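Local coordinates for amyloid-like protein 1 (Homo sapiens, PDB 3Q7L) that probably binds heparan sulfate-like, highly sulfated glycans through its extracellular E2 domain, as a member of the amyloid precursor protein family, at residues A110-F115 and N181-L186. Sequence-based numbering, arbitrary orientation.
Sequences AALEGF and NQSLGL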
ATOM      1  N   ALA B 110     -29.108  -2.599  -3.411  1.00 12.29           N
ATOM      2  CA  ALA B 110     -29.654  -2.939  -4.711  1.00 20.56           C
ATOM      3  C   ALA B 110     -29.942  -4.440  -4.748  1.00 18.11           C
ATOM      4  O   ALA B 110     -30.948  -4.872  -5.293  1.00 22.86           O
ATOM      5  CB  ALA B 110     -28.676  -2.551  -5.818  1.00  9.96           C
ATOM      6  N   ALA B 111     -29.055  -5.234  -4.166  1.00 20.67           N
ATOM      7  CA  ALA B 111     -29.253  -6.678  -4.144  1.00 18.48           C
ATOM      8  C   ALA B 111     -30.473  -7.038  -3.294  1.00 24.01           C
ATOM      9  O   ALA B 111     -31.199  -7.983  -3.612  1.00 23.20           O
ATOM     10  CB  ALA B 111     -28.012  -7.376  -3.603  1.00 15.71           C
ATOM     11  N   LEU B 112     -30.694  -6.285  -2.220  1.00 17.02           N
ATOM     12  CA  LEU B 112     -31.827  -6.525  -1.334  1.00 23.70           C
ATOM     13  C   LEU B 112     -33.142  -6.271  -2.058  1.00 28.85           C
ATOM     14  O   LEU B 112     -34.100  -7.025  -1.902  1.00 17.87           O
ATOM     15  CB  LEU B 112     -31.748  -5.623  -0.098  1.00 18.45           C
ATOM     16  CG  LEU B 112     -32.900  -5.724   0.905  1.00 40.78           C
ATOM     17  CD1 LEU B 112     -32.989  -7.151   1.468  1.00 27.17           C
ATOM     18  CD2 LEU B 112     -32.668  -4.719   2.033  1.00 30.61           C
ATOM     19  N   GLU B 113     -33.190  -5.196  -2.835  1.00 19.19           N
ATOM     20  CA  GLU B 113     -34.396  -4.862  -3.574  1.00 22.75           C
ATOM     21  C   GLU B 113     -34.697  -5.985  -4.572  1.00 36.95           C
ATOM     22  O   GLU B 113     -35.858  -6.329  -4.804  1.00 26.81           O
ATOM     23  CB  GLU B 113     -34.209  -3.532  -4.303  1.00 26.71           C
ATOM     24  CG  GLU B 113     -35.415  -3.064  -5.100  1.00 34.89           C
ATOM     25  CD  GLU B 113     -35.124  -1.797  -5.873  1.00 46.11           C
ATOM     26  OE1 GLU B 113     -34.325  -1.859  -6.835  1.00 36.20           O
ATOM     27  OE2 GLU B 113     -35.684  -0.738  -5.505  1.00 51.40           O
ATOM     28  N   GLY B 114     -33.643  -6.566  -5.138  1.00 23.91           N
ATOM     29  CA  GLY B 114     -33.812  -7.635  -6.100  1.00 30.04           C
ATOM     30  C   GLY B 114     -34.329  -8.905  -5.463  1.00 31.16           C
ATOM     31  O   GLY B 114     -35.135  -9.624  -6.052  1.00 38.13           O
ATOM     32  N   PHE B 115     -33.851  -9.195  -4.260  1.00 31.76           N
ATOM     33  CA  PHE B 115     -34.284 -10.381  -3.544  1.00 29.16           C
ATOM     34  C   PHE B 115     -35.747 -10.203  -3.184  1.00 33.60           C
ATOM     35  O   PHE B 115     -36.544 -11.137  -3.281  1.00 28.90           O
ATOM     36  CB  PHE B 115     -33.454 -10.557  -2.277  1.00 34.89           C
ATOM     37  CG  PHE B 115     -33.866 -11.730  -1.430  1.00 37.20           C
ATOM     38  CD1 PHE B 115     -33.983 -13.003  -1.980  1.00 23.61           C
ATOM     39  CD2 PHE B 115     -34.064 -11.570  -0.060  1.00 26.52           C
ATOM     40  CE1 PHE B 115     -34.281 -14.104  -1.175  1.00 26.10           C
ATOM     41  CE2 PHE B 115     -34.359 -12.659   0.748  1.00 24.76           C
ATOM     42  CZ  PHE B 115     -34.468 -13.929   0.190  1.00 28.51           C
ATOM     43  N   ASN B 181     -29.574 -12.944   8.633  1.00 31.94           N
ATOM     44  CA  ASN B 181     -30.641 -13.748   9.226  1.00 29.21           C
ATOM     45  C   ASN B 181     -31.986 -13.068   8.988  1.00 24.74           C
ATOM     46  O   ASN B 181     -32.967 -13.729   8.665  1.00 25.96           O
ATOM     47  CB  ASN B 181     -30.446 -13.934  10.735  1.00 33.61           C
ATOM     48  CG  ASN B 181     -29.327 -14.892  11.064  1.00 35.93           C
ATOM     49  OD1 ASN B 181     -29.129 -15.887  10.370  1.00 53.00           O
ATOM     50  ND2 ASN B 181     -28.598 -14.611  12.141  1.00 42.10           N
ATOM     51  N   GLN B 182     -32.040 -11.750   9.141  1.00 32.66           N
ATOM     52  CA  GLN B 182     -33.304 -11.050   8.931  1.00 29.65           C
ATOM     53  C   GLN B 182     -33.743 -11.115   7.477  1.00 49.05           C
ATOM     54  O   GLN B 182     -34.934 -11.260   7.177  1.00 37.70           O
ATOM     55  CB  GLN B 182     -33.202  -9.591   9.367  1.00 28.53           C
ATOM     56  CG  GLN B 182     -33.422  -9.396  10.855  1.00 42.57           C
ATOM     57  CD  GLN B 182     -34.894  -9.488  11.254  1.00 72.94           C
ATOM     58  OE1 GLN B 182     -35.705 -10.137  10.582  1.00 43.54           O
ATOM     59  NE2 GLN B 182     -35.240  -8.845  12.366  1.00 61.00           N
ATOM     60  N   SER B 183     -32.778 -11.009   6.571  1.00 35.77           N
ATOM     61  CA  SER B 183     -33.088 -11.058   5.155  1.00 38.36           C
ATOM     62  C   SER B 183     -33.544 -12.459   4.764  1.00 32.31           C
ATOM     63  O   SER B 183     -34.449 -12.616   3.954  1.00 41.48           O
ATOM     64  CB  SER B 183     -31.870 -10.627   4.333  1.00 36.73           C
ATOM     65  OG  SER B 183     -31.571  -9.261   4.574  1.00 30.83           O
ATOM     66  N   LEU B 184     -32.921 -13.474   5.343  1.00 31.57           N
ATOM     67  CA  LEU B 184     -33.306 -14.845   5.056  1.00 27.73           C
ATOM     68  C   LEU B 184     -34.706 -15.128   5.598  1.00 53.59           C
ATOM     69  O   LEU B 184     -35.436 -15.973   5.064  1.00 50.23           O
ATOM     70  CB  LEU B 184     -32.317 -15.817   5.687  1.00 30.73           C
ATOM     71  CG  LEU B 184     -31.137 -16.241   4.814  1.00 57.92           C
ATOM     72  CD1 LEU B 184     -30.222 -17.151   5.626  1.00 42.02           C
ATOM     73  CD2 LEU B 184     -31.646 -16.957   3.565  1.00 39.48           C
ATOM     74  N   GLY B 185     -35.071 -14.423   6.666  1.00 38.75           N
ATOM     75  CA  GLY B 185     -36.376 -14.601   7.265  1.00 37.42           C
ATOM     76  C   GLY B 185     -37.455 -14.181   6.296  1.00 34.15           C
ATOM     77  O   GLY B 185     -38.621 -14.527   6.463  1.00 35.96           O
ATOM     78  N   LEU B 186     -37.071 -13.419   5.278  1.00 33.34           N
ATOM     79  CA  LEU B 186     -38.024 -12.977   4.272  1.00 36.26           C
ATOM     80  C   LEU B 186     -38.444 -14.191   3.452  1.00 37.61           C
ATOM     81  O   LEU B 186     -39.554 -14.257   2.933  1.00 41.27           O
ATOM     82  CB  LEU B 186     -37.384 -11.925   3.358  1.00 49.39           C
ATOM     83  CG  LEU B 186     -37.255 -10.510   3.926  1.00 53.49           C
ATOM     84  CD1 LEU B 186     -36.375  -9.642   3.033  1.00 34.37           C
ATOM     85  CD2 LEU B 186     -38.648  -9.919   4.054  1.00 47.19           C
TER
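In the helical bundle of the E2 domain, Phe115 and Leu112 of helix 64-119 meet Ser183 of helix 159-184 and Leu186, three residues further along the chain. The closest CA atoms, those of Leu112 and Ser183, are 8.0 Å apart. With CG anti to the backbone N (chi1 177°), the Phe115 ring reaches across and presents its edge to the backbone of segment 181-186. Ser183 O lies in the ring plane, 3.2 Å from CE2 of Phe115, a close approach of an aromatic C-H edge to a carbonyl oxygen. That oxygen has a second neighbour, Leu186 N, from which it accepts an i+3 hydrogen bond (3.0 Å). CB of Leu186 comes obliquely to the ring, 4.1 Å from Phe115 CE2. CD1 of Leu112 lies 4.0 Å from Ser183 OG. The buried hydroxyl of Ser183 is satisfied elsewhere, hydrogen-bonded to Tyr136 OH and Arg179 O. Leu133 of helix 126-157 also touches Phe115, and Leu116 and Leu119 extend the apolar contact with Leu186. An alanine in place of Phe115 would take away the whole ring and is likely to open a gap between the helices, leaving Ser183 O without the ring edge beside it and depriving Leu186 CB and Leu133 of their aromatic neighbour. Phe115 thus sits between helices 64-119, 126-157 and 159-184, as is typical of an up-down-up three-helix bundle such as the C-terminal half of E2, where the first and third helices run broadly the same way and helix 126-157 runs opposite to both.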